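Local coordinates for SLT domain-containing protein (Bdellovibrio bacteriovorus HD100, PDB 6TAB) that probably cleaves peptidoglycan as a lysozyme-like enzyme of altered substrate specificity, easing the predator's exit from its prey, at residues L101-L106 against I203-V208; P110-L115 against R213-V218; K129-F134 against S245-L250; R141-F146 against W229-A234. All coordinates share one frame; numbering follows the deposited sequence.

Interaction 1 (L101-L106 against I203-V208); sequences LGPNLL and ILDRWV
The loop leaving helix 87-101 draws up to the side of helix 193-211, with the CA atoms of Leu105 and Asp205 only 4.5 Å apart, and the helix answers with one carboxylate that grips the turn. This is a helix-to-loop junction of the lysozyme-like fold, in which Asp205 does most of the work. Its CG stands anti to the backbone N (chi1 -172°), which carries the carboxylate out from the helix to the start of the turn. Asp205 OD1 accepts the backbone N-H of Leu105, with Leu105 N at 2.9 Å and lying above the carboxylate plane. The other oxygen takes the side-chain amide of Asn104 on its syn side: Asn104 ND2 stands 3.1 Å from Asp205 OD2, the N-H points almost straight at it (176°), and the amide and carboxylate planes are turned 45° from each other. A side chain and a backbone N-H of neighbouring residues are thus held by the two oxygens of one group, fixing the rotation of the carboxylate. Next to this polar grip the side chain of Leu105 turns into the interior, where Leu98 and Trp132 of neighbouring helices also meet it. Its two methyls meet different residues of the helix: Leu105 CD2 rests 4.1 Å from CB of Leu204, while Leu105 CD1 lies 3.8 Å from CB of Val208, the branch point of that side chain.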
loop_
_atom_site.group_PDB
_atom_site.type_symbol
_atom_site.label_atom_id
_atom_site.label_comp_id
_atom_site.label_asym_id
_atom_site.label_seq_id
_atom_site.Cartn_x
_atom_site.Cartn_y
_atom_site.Cartn_z
ATOM N N LEU A 101 7.942 -5.597 9.660
ATOM C CA LEU A 101 8.303 -5.227 8.281
ATOM C C LEU A 101 8.174 -3.731 7.973
ATOM O O LEU A 101 8.737 -3.292 6.946
ATOM C CB LEU A 101 7.454 -6.026 7.290
ATOM C CG LEU A 101 7.532 -7.550 7.426
ATOM C CD1 LEU A 101 6.599 -8.208 6.400
ATOM C CD2 LEU A 101 8.939 -8.093 7.294
ATOM N N GLY A 102 7.446 -2.976 8.807
ATOM C CA GLY A 102 7.242 -1.559 8.599
ATOM C C GLY A 102 7.866 -0.626 9.636
ATOM O O GLY A 102 7.367 0.495 9.791
ATOM N N PRO A 103 8.944 -0.979 10.400
ATOM C CA PRO A 103 9.424 -0.064 11.451
ATOM C C PRO A 103 9.960 1.267 10.876
ATOM O O PRO A 103 9.813 2.333 11.497
ATOM C CB PRO A 103 10.515 -0.893 12.146
ATOM C CG PRO A 103 11.035 -1.807 11.065
ATOM C CD PRO A 103 9.758 -2.216 10.338
ATOM N N ASN A 104 10.582 1.215 9.674
ATOM C CA ASN A 104 11.088 2.443 9.035
ATOM C C ASN A 104 9.935 3.308 8.518
ATOM O O ASN A 104 9.904 4.539 8.732
ATOM C CB ASN A 104 12.154 2.144 7.956
ATOM C CG ASN A 104 13.260 1.276 8.520
ATOM O OD1 ASN A 104 14.009 1.703 9.408
ATOM N ND2 ASN A 104 13.301 0.020 8.069
ATOM N N LEU A 105 8.930 2.650 7.898
ATOM C CA LEU A 105 7.703 3.339 7.456
ATOM C C LEU A 105 7.099 4.161 8.618
ATOM O O LEU A 105 6.676 5.339 8.441
ATOM C CB LEU A 105 6.702 2.305 6.924
ATOM C CG LEU A 105 5.297 2.819 6.549
ATOM C CD1 LEU A 105 5.357 3.828 5.407
ATOM C CD2 LEU A 105 4.378 1.663 6.161
ATOM N N LEU A 106 7.010 3.518 9.794
ATOM C CA LEU A 106 6.318 4.090 10.977
ATOM C C LEU A 106 7.163 5.109 11.769
ATOM O O LEU A 106 6.680 5.688 12.728
ATOM C CB LEU A 106 5.812 2.930 11.861
ATOM C CG LEU A 106 4.682 2.083 11.241
ATOM C CD1 LEU A 106 4.496 0.785 11.975
ATOM C CD2 LEU A 106 3.372 2.841 11.145
ATOM N N ILE A 203 7.438 -2.812 0.422
ATOM C CA ILE A 203 7.653 -1.841 -0.654
ATOM C C ILE A 203 7.533 -0.408 -0.107
ATOM O O ILE A 203 8.421 0.452 -0.333
ATOM C CB ILE A 203 6.692 -2.106 -1.834
ATOM C CG1 ILE A 203 6.955 -3.476 -2.484
ATOM C CG2 ILE A 203 6.751 -0.978 -2.854
ATOM C CD1 ILE A 203 5.849 -3.937 -3.454
ATOM N N LEU A 204 6.482 -0.143 0.708
ATOM C CA LEU A 204 6.312 1.167 1.366
ATOM C C LEU A 204 7.477 1.445 2.342
ATOM O O LEU A 204 7.976 2.589 2.434
ATOM C CB LEU A 204 4.961 1.247 2.083
ATOM C CG LEU A 204 3.722 1.250 1.181
ATOM C CD1 LEU A 204 2.452 1.041 1.995
ATOM C CD2 LEU A 204 3.600 2.568 0.389
ATOM N N ASP A 205 7.876 0.428 3.119
ATOM C CA ASP A 205 8.954 0.593 4.109
ATOM C C ASP A 205 10.266 1.063 3.426
ATOM O O ASP A 205 11.029 1.871 4.007
ATOM C CB ASP A 205 9.197 -0.690 4.918
ATOM C CG ASP A 205 10.157 -0.544 6.084
ATOM O OD1 ASP A 205 9.710 -0.004 7.134
ATOM O OD2 ASP A 205 11.331 -0.990 5.959
ATOM N N ARG A 206 10.547 0.589 2.241
ATOM C CA ARG A 206 11.727 1.017 1.526
ATOM C C ARG A 206 11.569 2.442 1.002
ATOM O O ARG A 206 12.384 3.284 1.322
ATOM C CB ARG A 206 12.032 0.099 0.332
ATOM C CG ARG A 206 13.345 0.527 -0.359
ATOM C CD ARG A 206 13.586 0.067 -1.753
ATOM N NE ARG A 206 13.922 -1.313 -1.818
ATOM C CZ ARG A 206 14.130 -2.020 -2.958
ATOM N NH1 ARG A 206 14.023 -1.508 -4.208
ATOM N NH2 ARG A 206 14.389 -3.287 -2.828
ATOM N N TRP A 207 10.525 2.717 0.209
ATOM C CA TRP A 207 10.473 4.009 -0.518
ATOM C C TRP A 207 9.998 5.201 0.329
ATOM O O TRP A 207 10.508 6.321 0.141
ATOM C CB TRP A 207 9.681 3.903 -1.814
ATOM C CG TRP A 207 10.239 2.934 -2.806
ATOM C CD1 TRP A 207 9.582 1.860 -3.332
ATOM C CD2 TRP A 207 11.520 2.974 -3.427
ATOM N NE1 TRP A 207 10.366 1.235 -4.244
ATOM C CE2 TRP A 207 11.582 1.864 -4.306
ATOM C CE3 TRP A 207 12.632 3.811 -3.325
ATOM C CZ2 TRP A 207 12.671 1.601 -5.124
ATOM C CZ3 TRP A 207 13.728 3.530 -4.117
ATOM C CH2 TRP A 207 13.757 2.435 -4.986
ATOM N N VAL A 208 8.961 5.030 1.171
ATOM C CA VAL A 208 8.520 6.149 2.007
ATOM C C VAL A 208 9.679 6.604 2.918
ATOM O O VAL A 208 9.894 7.807 3.112
ATOM C CB VAL A 208 7.208 5.838 2.758
ATOM C CG1 VAL A 208 6.771 7.009 3.654
ATOM C CG2 VAL A 208 6.075 5.493 1.783
#

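Interaction 2 (P110-L115 against R213-V218); sequences PADRSL and RIAGKV
Pro110 opens a type I beta turn that runs to Arg113 and leads into the short helix 113-116; across from it lies the irregular chain linking helix 193-211 to the small hairpin of strands 217-218 and 221-222. The proline ring packs on the side chain of Ile214, CB of Pro110 standing 4.0 Å from CG1 of Ile214, and the carbonyl O of Pro110 accepts from both N and NH1 of Arg113, which arrive from opposite faces of the carbonyl plane. Ala111 CB stands 4.3 Å from CB of Arg213. Asp112, at the N-cap position, sends its side chain across the contact instead of capping the helix: CG sits between the backbone N and the carbonyl carbon (chi1 53°). Its two oxygens hold consecutive backbone amides, each through its syn lone pair. Asp112 OD1 lies 2.9 Å from Ile214 N in a nearly straight bond (175°), and Asp112 OD2 lies 2.9 Å from Ala215 N. This buried carboxylate therefore clamps the linker in a bent course. Arg213 folds back beside it, Arg213 NE bonded to the carbonyl O of Ala215 at 2.8 Å. A water joins the two charged groups, donating to Asp112 OD2 at 2.8 Å and accepting from Arg213 NH2 at 3.2 Å.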
loop_
_atom_site.group_PDB
_atom_site.type_symbol
_atom_site.label_atom_id
_atom_site.label_comp_id
_atom_site.label_asym_id
_atom_site.label_seq_id
_atom_site.Cartn_x
_atom_site.Cartn_y
_atom_site.Cartn_z
ATOM N N PRO A 110 6.212 12.479 7.052
ATOM C CA PRO A 110 6.274 12.687 5.600
ATOM C C PRO A 110 6.169 14.164 5.156
ATOM O O PRO A 110 5.365 14.932 5.742
ATOM C CB PRO A 110 5.117 11.883 5.007
ATOM C CG PRO A 110 4.381 11.334 6.115
ATOM C CD PRO A 110 5.005 11.704 7.418
ATOM N N ALA A 111 6.931 14.548 4.111
ATOM C CA ALA A 111 6.944 15.933 3.613
ATOM C C ALA A 111 5.608 16.363 3.007
ATOM O O ALA A 111 5.365 17.586 2.941
ATOM C CB ALA A 111 8.039 16.150 2.613
ATOM N N ASP A 112 4.791 15.409 2.551
ATOM C CA ASP A 112 3.449 15.681 1.978
ATOM C C ASP A 112 2.321 15.398 2.986
ATOM O O ASP A 112 1.159 15.194 2.566
ATOM C CB ASP A 112 3.303 14.938 0.657
ATOM C CG ASP A 112 3.597 13.442 0.715
ATOM O OD1 ASP A 112 4.041 12.926 1.806
ATOM O OD2 ASP A 112 3.404 12.773 -0.360
ATOM N N ARG A 113 2.584 15.422 4.299
ATOM C CA ARG A 113 1.517 15.314 5.307
ATOM C C ARG A 113 0.468 16.430 5.147
ATOM O O ARG A 113 -0.729 16.165 5.395
ATOM C CB ARG A 113 2.115 15.269 6.712
ATOM C CG ARG A 113 2.909 16.501 7.134
ATOM C CD ARG A 113 3.785 16.214 8.356
ATOM N NE ARG A 113 4.569 17.353 8.845
ATOM C CZ ARG A 113 5.778 17.752 8.401
ATOM N NH1 ARG A 113 6.444 17.077 7.470
ATOM N NH2 ARG A 113 6.315 18.828 8.978
ATOM N N SER A 114 0.828 17.633 4.673
ATOM C CA SER A 114 -0.196 18.695 4.543
ATOM C C SER A 114 -1.306 18.294 3.547
ATOM O O SER A 114 -2.424 18.800 3.648
ATOM C CB SER A 114 0.426 20.042 4.186
ATOM O OG SER A 114 1.128 20.022 2.933
ATOM N N LEU A 115 -0.959 17.446 2.570
ATOM C CA LEU A 115 -1.910 16.906 1.585
ATOM C C LEU A 115 -2.653 15.678 2.128
ATOM O O LEU A 115 -3.898 15.634 2.120
ATOM C CB LEU A 115 -1.175 16.550 0.281
ATOM C CG LEU A 115 -2.002 15.855 -0.807
ATOM C CD1 LEU A 115 -3.159 16.706 -1.267
ATOM C CD2 LEU A 115 -1.148 15.424 -1.995
ATOM N N ARG A 213 8.508 10.879 2.023
ATOM C CA ARG A 213 7.178 11.347 1.595
ATOM C C ARG A 213 6.366 10.147 1.108
ATOM O O ARG A 213 6.928 9.095 0.738
ATOM C CB ARG A 213 7.296 12.469 0.562
ATOM C CG ARG A 213 8.021 12.084 -0.705
ATOM C CD ARG A 213 8.346 13.279 -1.633
ATOM N NE ARG A 213 7.121 13.863 -2.136
ATOM C CZ ARG A 213 6.746 15.136 -2.089
ATOM N NH1 ARG A 213 7.592 16.076 -1.706
ATOM N NH2 ARG A 213 5.513 15.458 -2.466
ATOM N N ILE A 214 5.032 10.330 1.135
ATOM C CA ILE A 214 4.084 9.264 0.755
ATOM C C ILE A 214 4.006 9.045 -0.761
ATOM O O ILE A 214 3.957 7.877 -1.223
ATOM C CB ILE A 214 2.700 9.545 1.362
ATOM C CG1 ILE A 214 2.764 9.499 2.896
ATOM C CG2 ILE A 214 1.620 8.609 0.810
ATOM C CD1 ILE A 214 1.537 10.045 3.625
ATOM N N ALA A 215 3.983 10.147 -1.520
ATOM C CA ALA A 215 3.812 10.069 -2.986
ATOM C C ALA A 215 4.396 11.351 -3.612
ATOM O O ALA A 215 5.279 11.993 -3.025
ATOM C CB ALA A 215 2.347 9.801 -3.311
ATOM N N GLY A 216 3.925 11.709 -4.809
ATOM C CA GLY A 216 4.297 12.947 -5.531
ATOM C C GLY A 216 5.480 12.758 -6.487
ATOM O O GLY A 216 6.177 11.752 -6.483
ATOM N N LYS A 217 5.634 13.741 -7.380
ATOM C CA LYS A 217 6.697 13.778 -8.356
ATOM C C LYS A 217 7.605 14.979 -8.032
ATOM O O LYS A 217 7.131 16.098 -7.919
ATOM C CB LYS A 217 6.125 13.888 -9.773
ATOM C CG LYS A 217 7.133 13.751 -10.905
ATOM C CD LYS A 217 6.570 14.042 -12.301
ATOM C CE LYS A 217 6.217 12.803 -13.077
ATOM N NZ LYS A 217 6.235 13.071 -14.532
ATOM N N VAL A 218 8.904 14.724 -7.882
ATOM C CA VAL A 218 9.874 15.762 -7.526
ATOM C C VAL A 218 11.037 15.701 -8.523
ATOM O O VAL A 218 11.667 14.652 -8.684
ATOM C CB VAL A 218 10.388 15.598 -6.083
ATOM C CG1 VAL A 218 11.419 16.667 -5.755
ATOM C CG2 VAL A 218 9.261 15.615 -5.050
HETATM O O HOH W 1 2.579 14.182 -2.646
#

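Interaction 3 (K129-F134 against S245-L250); sequences KQYWAF and SWSQNL
Two helices of the lysozyme-like domain meet here through side chains alone: Tyr131 and Phe134, one turn apart on helix 125-144, face the end of helix 238-248 and Leu250 just beyond it. The nearest CA atoms, those of Phe134 and Ser247, are 8.0 Å apart, and the gap is bridged by rings, an isobutyl group and the hydroxyl of Ser247. Leu250 is the wedge. Leu250 CD2 stands 3.9 Å from the centroid of the Phe134 ring and only 3° off the ring normal, a CH-pi contact over the middle of the face. The other methyl, Leu250 CD1, reaches between the two aromatic residues, 3.9 Å from CD1 of Tyr131. Trp246 approaches Phe134 from a different side: Trp246 CB lies at the ring edge, near the plane, 4.0 Å from CE1 of Phe134, while the indole leads away from the contact. With CG anti to the backbone N (chi1 176°), Tyr131 extends its ring so that the phenol reaches the other helix, where Tyr131 OH donates to Ser247 OG at 2.7 Å. Ser247 OG is in turn bonded to the carbonyl O of Phe116, next to Cys117, whose disulfide ties it to Cys253. The buried phenol thus has its polar end met inside an otherwise apolar interface, and the bonds through Ser247 OG tie the helix end to Tyr131 and to Phe116 beside the disulfide.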
loop_
_atom_site.group_PDB
_atom_site.type_symbol
_atom_site.label_atom_id
_atom_site.label_comp_id
_atom_site.label_asym_id
_atom_site.label_seq_id
_atom_site.Cartn_x
_atom_site.Cartn_y
_atom_site.Cartn_z
ATOM N N LYS A 129 -0.380 3.014 12.893
ATOM C CA LYS A 129 -0.698 1.655 12.352
ATOM C C LYS A 129 -2.147 1.625 11.801
ATOM O O LYS A 129 -2.403 1.035 10.736
ATOM C CB LYS A 129 -0.448 0.555 13.386
ATOM C CG LYS A 129 1.033 0.370 13.724
ATOM C CD LYS A 129 1.458 -1.022 14.189
ATOM C CE LYS A 129 0.750 -1.547 15.397
ATOM N NZ LYS A 129 1.190 -2.878 15.870
ATOM N N GLN A 130 -3.104 2.241 12.520
ATOM C CA GLN A 130 -4.486 2.343 12.008
ATOM C C GLN A 130 -4.518 3.099 10.667
ATOM O O GLN A 130 -5.280 2.686 9.738
ATOM C CB GLN A 130 -5.409 2.993 13.052
ATOM C CG GLN A 130 -5.710 2.118 14.270
ATOM C CD GLN A 130 -6.482 2.870 15.328
ATOM O OE1 GLN A 130 -7.481 3.533 15.044
ATOM N NE2 GLN A 130 -6.054 2.752 16.577
ATOM N N TYR A 131 -3.779 4.219 10.557
ATOM C CA TYR A 131 -3.706 5.037 9.339
ATOM C C TYR A 131 -3.227 4.178 8.145
ATOM O O TYR A 131 -3.839 4.141 7.067
ATOM C CB TYR A 131 -2.767 6.260 9.568
ATOM C CG TYR A 131 -2.580 7.067 8.302
ATOM C CD1 TYR A 131 -3.538 7.975 7.875
ATOM C CD2 TYR A 131 -1.460 6.910 7.495
ATOM C CE1 TYR A 131 -3.447 8.653 6.668
ATOM C CE2 TYR A 131 -1.317 7.612 6.311
ATOM C CZ TYR A 131 -2.308 8.483 5.879
ATOM O OH TYR A 131 -2.189 9.135 4.670
ATOM N N TRP A 132 -2.070 3.514 8.339
ATOM C CA TRP A 132 -1.458 2.758 7.222
ATOM C C TRP A 132 -2.325 1.564 6.805
ATOM O O TRP A 132 -2.384 1.242 5.597
ATOM C CB TRP A 132 0.018 2.389 7.516
ATOM C CG TRP A 132 0.903 3.577 7.250
ATOM C CD1 TRP A 132 1.444 4.433 8.174
ATOM C CD2 TRP A 132 1.191 4.166 5.966
ATOM N NE1 TRP A 132 2.104 5.476 7.552
ATOM C CE2 TRP A 132 1.978 5.329 6.186
ATOM C CE3 TRP A 132 0.908 3.782 4.656
ATOM C CZ2 TRP A 132 2.364 6.148 5.126
ATOM C CZ3 TRP A 132 1.360 4.559 3.614
ATOM C CH2 TRP A 132 2.076 5.733 3.845
ATOM N N ALA A 133 -2.967 0.879 7.764
ATOM C CA ALA A 133 -3.927 -0.205 7.358
ATOM C C ALA A 133 -5.088 0.357 6.499
ATOM O O ALA A 133 -5.465 -0.255 5.493
ATOM C CB ALA A 133 -4.414 -0.967 8.553
ATOM N N PHE A 134 -5.611 1.538 6.856
ATOM C CA PHE A 134 -6.660 2.168 6.071
ATOM C C PHE A 134 -6.151 2.519 4.660
ATOM O O PHE A 134 -6.794 2.242 3.611
ATOM C CB PHE A 134 -7.234 3.408 6.768
ATOM C CG PHE A 134 -8.384 4.027 5.998
ATOM C CD1 PHE A 134 -8.152 4.937 4.971
ATOM C CD2 PHE A 134 -9.702 3.625 6.213
ATOM C CE1 PHE A 134 -9.189 5.449 4.202
ATOM C CE2 PHE A 134 -10.740 4.138 5.440
ATOM C CZ PHE A 134 -10.495 5.038 4.428
ATOM N N SER A 245 -8.657 12.032 -0.855
ATOM C CA SER A 245 -9.827 12.561 -0.148
ATOM C C SER A 245 -10.129 11.733 1.119
ATOM O O SER A 245 -10.345 12.276 2.224
ATOM C CB SER A 245 -11.045 12.628 -1.052
ATOM O OG SER A 245 -12.132 13.269 -0.388
ATOM N N TRP A 246 -10.171 10.406 0.963
ATOM C CA TRP A 246 -10.512 9.538 2.100
ATOM C C TRP A 246 -9.454 9.659 3.206
ATOM O O TRP A 246 -9.792 9.706 4.387
ATOM C CB TRP A 246 -10.716 8.096 1.656
ATOM C CG TRP A 246 -11.845 7.859 0.680
ATOM C CD1 TRP A 246 -12.864 8.692 0.335
ATOM C CD2 TRP A 246 -11.986 6.704 -0.163
ATOM N NE1 TRP A 246 -13.646 8.123 -0.654
ATOM C CE2 TRP A 246 -13.126 6.893 -0.978
ATOM C CE3 TRP A 246 -11.205 5.563 -0.352
ATOM C CZ2 TRP A 246 -13.528 5.946 -1.918
ATOM C CZ3 TRP A 246 -11.619 4.612 -1.261
ATOM C CH2 TRP A 246 -12.779 4.797 -2.026
ATOM N N SER A 247 -8.162 9.696 2.837
ATOM C CA SER A 247 -7.056 9.857 3.807
ATOM C C SER A 247 -7.195 11.163 4.612
ATOM O O SER A 247 -7.187 11.172 5.857
ATOM C CB SER A 247 -5.725 9.812 3.065
ATOM O OG SER A 247 -4.621 10.100 3.918
ATOM N N GLN A 248 -7.341 12.293 3.893
ATOM C CA GLN A 248 -7.261 13.617 4.548
ATOM C C GLN A 248 -8.514 13.892 5.398
ATOM O O GLN A 248 -8.449 14.761 6.311
ATOM C CB GLN A 248 -6.926 14.706 3.535
ATOM C CG GLN A 248 -8.101 15.072 2.657
ATOM C CD GLN A 248 -7.776 15.859 1.394
ATOM O OE1 GLN A 248 -6.645 16.220 1.052
ATOM N NE2 GLN A 248 -8.801 16.085 0.640
ATOM N N ASN A 249 -9.604 13.138 5.180
ATOM C CA ASN A 249 -10.863 13.302 5.953
ATOM C C ASN A 249 -11.008 12.283 7.099
ATOM O O ASN A 249 -12.041 12.322 7.809
ATOM C CB ASN A 249 -12.058 13.317 4.999
ATOM C CG ASN A 249 -12.096 14.603 4.181
ATOM O OD1 ASN A 249 -12.190 14.584 2.965
ATOM N ND2 ASN A 249 -12.107 15.745 4.856
ATOM N N LEU A 250 -10.014 11.419 7.335
ATOM C CA LEU A 250 -10.035 10.591 8.513
ATOM C C LEU A 250 -10.051 11.504 9.754
ATOM O O LEU A 250 -9.311 12.517 9.802
ATOM C CB LEU A 250 -8.817 9.654 8.519
ATOM C CG LEU A 250 -8.713 8.555 7.406
ATOM C CD1 LEU A 250 -7.384 7.882 7.550
ATOM C CD2 LEU A 250 -9.895 7.592 7.541
#

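Interaction 4 (R141-F146 against W229-A234); sequences RFESNF and WSVLRA
The indole of Trp229 meets the carboxylate of Glu143 at its edge, where Glu143 OE2 lies near the ring plane, 3.4 Å from CD1 of Trp229. Carboxylate and ring planes are turned 53° apart, and NE1 of the indole is engaged elsewhere, with the carbonyl O of Leu170; it is the C-H edge at CD1, not the indole N-H, that faces the glutamate. Within 141-146, the ring of Phe142 has CG of Arg141 over one face, 4.0 Å above the plane. Val231 fills the angle between these groups: Val231 CG1 stands 3.6 Å from Glu143 OE2 and 3.9 Å from CB of Phe142. Glu143, followed by Ser144 and with Phe146 after it, matches the Glu-Ser-x-Phe motif at the end of the long helix in SLT-family lytic transglycosylases, consistent with its being the catalytic glutamate as in those relatives. Its chain is bent at chi2 (-68°), which turns the carboxylate toward Trp229 and Val231. A water links the two segments, donating to OE2 of Glu143 at 3.1 Å and accepting from the backbone N of Ser230 at 3.0 Å. Trp229 also packs on Met139 of the glutamate's own helix and on Ile203 and Leu204 of helix 193-211, while Gln171 touches Glu143.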
loop_
_atom_site.group_PDB
_atom_site.type_symbol
_atom_site.label_atom_id
_atom_site.label_comp_id
_atom_site.label_asym_id
_atom_site.label_seq_id
_atom_site.Cartn_x
_atom_site.Cartn_y
_atom_site.Cartn_z
ATOM N N ARG A 141 -8.717 -1.348 -2.875
ATOM C CA ARG A 141 -10.015 -1.033 -3.519
ATOM C C ARG A 141 -9.794 -0.758 -5.013
ATOM O O ARG A 141 -10.544 -1.283 -5.855
ATOM C CB ARG A 141 -10.689 0.191 -2.866
ATOM C CG ARG A 141 -11.838 0.836 -3.645
ATOM C CD ARG A 141 -13.035 -0.024 -3.963
ATOM N NE ARG A 141 -13.973 0.732 -4.812
ATOM C CZ ARG A 141 -13.957 0.760 -6.142
ATOM N NH1 ARG A 141 -13.011 0.114 -6.815
ATOM N NH2 ARG A 141 -14.912 1.432 -6.781
ATOM N N PHE A 142 -8.778 0.054 -5.345
ATOM C CA PHE A 142 -8.587 0.489 -6.757
ATOM C C PHE A 142 -7.695 -0.454 -7.579
ATOM O O PHE A 142 -7.812 -0.440 -8.816
ATOM C CB PHE A 142 -8.141 1.963 -6.837
ATOM C CG PHE A 142 -9.239 2.914 -6.425
ATOM C CD1 PHE A 142 -10.380 3.073 -7.220
ATOM C CD2 PHE A 142 -9.223 3.525 -5.183
ATOM C CE1 PHE A 142 -11.412 3.900 -6.804
ATOM C CE2 PHE A 142 -10.249 4.353 -4.776
ATOM C CZ PHE A 142 -11.359 4.516 -5.581
ATOM N N GLU A 143 -6.791 -1.224 -6.931
ATOM C CA GLU A 143 -5.970 -2.182 -7.691
ATOM C C GLU A 143 -6.768 -3.446 -8.073
ATOM O O GLU A 143 -6.607 -3.950 -9.185
ATOM C CB GLU A 143 -4.691 -2.538 -6.919
ATOM C CG GLU A 143 -3.674 -1.421 -6.830
ATOM C CD GLU A 143 -3.020 -1.066 -8.150
ATOM O OE1 GLU A 143 -3.198 -1.836 -9.156
ATOM O OE2 GLU A 143 -2.239 -0.065 -8.183
ATOM N N SER A 144 -7.516 -4.006 -7.117
ATOM C CA SER A 144 -8.218 -5.324 -7.303
ATOM C C SER A 144 -9.701 -5.369 -6.872
ATOM O O SER A 144 -10.303 -6.436 -6.971
ATOM C CB SER A 144 -7.482 -6.393 -6.525
ATOM O OG SER A 144 -7.570 -6.153 -5.125
ATOM N N ASN A 145 -10.239 -4.301 -6.289
ATOM C CA ASN A 145 -11.594 -4.340 -5.718
ATOM C C ASN A 145 -11.714 -5.545 -4.766
ATOM O O ASN A 145 -12.780 -6.196 -4.714
ATOM C CB ASN A 145 -12.733 -4.323 -6.758
ATOM C CG ASN A 145 -14.032 -3.814 -6.163
ATOM O OD1 ASN A 145 -14.048 -3.125 -5.141
ATOM N ND2 ASN A 145 -15.144 -4.164 -6.796
ATOM N N PHE A 146 -10.644 -5.793 -3.994
ATOM C CA PHE A 146 -10.611 -6.789 -2.887
ATOM C C PHE A 146 -10.624 -8.249 -3.381
ATOM O O PHE A 146 -10.902 -9.183 -2.579
ATOM C CB PHE A 146 -11.726 -6.554 -1.852
ATOM C CG PHE A 146 -11.754 -5.142 -1.298
ATOM C CD1 PHE A 146 -10.842 -4.711 -0.340
ATOM C CD2 PHE A 146 -12.661 -4.212 -1.786
ATOM C CE1 PHE A 146 -10.866 -3.418 0.141
ATOM C CE2 PHE A 146 -12.675 -2.904 -1.306
ATOM C CZ PHE A 146 -11.755 -2.498 -0.354
ATOM N N TRP A 229 3.201 2.060 -7.441
ATOM C CA TRP A 229 1.730 1.962 -7.735
ATOM C C TRP A 229 1.206 3.190 -8.498
ATOM O O TRP A 229 1.274 4.333 -8.023
ATOM C CB TRP A 229 0.921 1.757 -6.448
ATOM C CG TRP A 229 1.058 0.420 -5.793
ATOM C CD1 TRP A 229 0.443 -0.736 -6.179
ATOM C CD2 TRP A 229 1.831 0.090 -4.617
ATOM N NE1 TRP A 229 0.793 -1.770 -5.352
ATOM C CE2 TRP A 229 1.615 -1.290 -4.361
ATOM C CE3 TRP A 229 2.686 0.816 -3.755
ATOM C CZ2 TRP A 229 2.176 -1.926 -3.242
ATOM C CZ3 TRP A 229 3.222 0.189 -2.654
ATOM C CH2 TRP A 229 2.993 -1.165 -2.416
ATOM N N SER A 230 0.572 2.926 -9.647
ATOM C CA SER A 230 -0.042 3.971 -10.470
ATOM C C SER A 230 -1.183 4.707 -9.738
ATOM O O SER A 230 -1.387 5.908 -9.954
ATOM C CB SER A 230 -0.523 3.369 -11.774
ATOM O OG SER A 230 -1.641 2.492 -11.559
ATOM N N VAL A 231 -1.902 4.011 -8.838
ATOM C CA VAL A 231 -3.066 4.611 -8.118
ATOM C C VAL A 231 -2.609 5.719 -7.160
ATOM O O VAL A 231 -3.433 6.553 -6.766
ATOM C CB VAL A 231 -3.952 3.570 -7.398
ATOM C CG1 VAL A 231 -4.585 2.610 -8.408
ATOM C CG2 VAL A 231 -3.246 2.855 -6.242
ATOM N N LEU A 232 -1.310 5.756 -6.801
ATOM C CA LEU A 232 -0.737 6.806 -5.925
ATOM C C LEU A 232 -0.127 7.966 -6.733
ATOM O O LEU A 232 0.354 8.932 -6.107
ATOM C CB LEU A 232 0.295 6.204 -4.949
ATOM C CG LEU A 232 -0.258 5.270 -3.876
ATOM C CD1 LEU A 232 0.858 4.721 -3.005
ATOM C CD2 LEU A 232 -1.327 5.938 -3.009
ATOM N N ARG A 233 -0.131 7.900 -8.071
ATOM C CA ARG A 233 0.431 8.951 -8.954
ATOM C C ARG A 233 -0.636 10.021 -9.259
ATOM O O ARG A 233 -1.712 9.721 -9.814
ATOM C CB ARG A 233 0.958 8.310 -10.239
ATOM C CG ARG A 233 2.175 7.412 -10.004
ATOM C CD ARG A 233 2.817 6.847 -11.266
ATOM N NE ARG A 233 3.900 5.946 -10.908
ATOM C CZ ARG A 233 4.844 5.526 -11.752
ATOM N NH1 ARG A 233 4.720 5.744 -13.052
ATOM N NH2 ARG A 233 5.935 4.923 -11.297
ATOM N N ALA A 234 -0.331 11.269 -8.905
ATOM C CA ALA A 234 -1.256 12.384 -9.018
ATOM C C ALA A 234 -1.721 12.534 -10.470
ATOM O O ALA A 234 -0.939 12.403 -11.438
ATOM C CB ALA A 234 -0.603 13.665 -8.553
HETATM O O HOH W 2 0.107 0.037 -10.222
#

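In the fold
Helix 125-144 links the set: interactions 3 and 4 both use it, at centres about 15 Å apart, and its Trp132 also packs on Leu105 of interaction 1 and Ile214 of interaction 2. Interactions 2 and 3 are buried, whereas 1 and 4 are partly buried. Burial does not dictate the chemistry. In interactions 1 and 2 an aspartate binds the facing segment with both oxygens, through one backbone and one side-chain N-H in interaction 1 and two consecutive backbone N-H groups in interaction 2; interaction 3 joins helices by aromatic and aliphatic packing around one hydroxyl pair. Interaction 4, nested within the loop closed by interaction 3, instead meets a glutamate through C-H groups and a water.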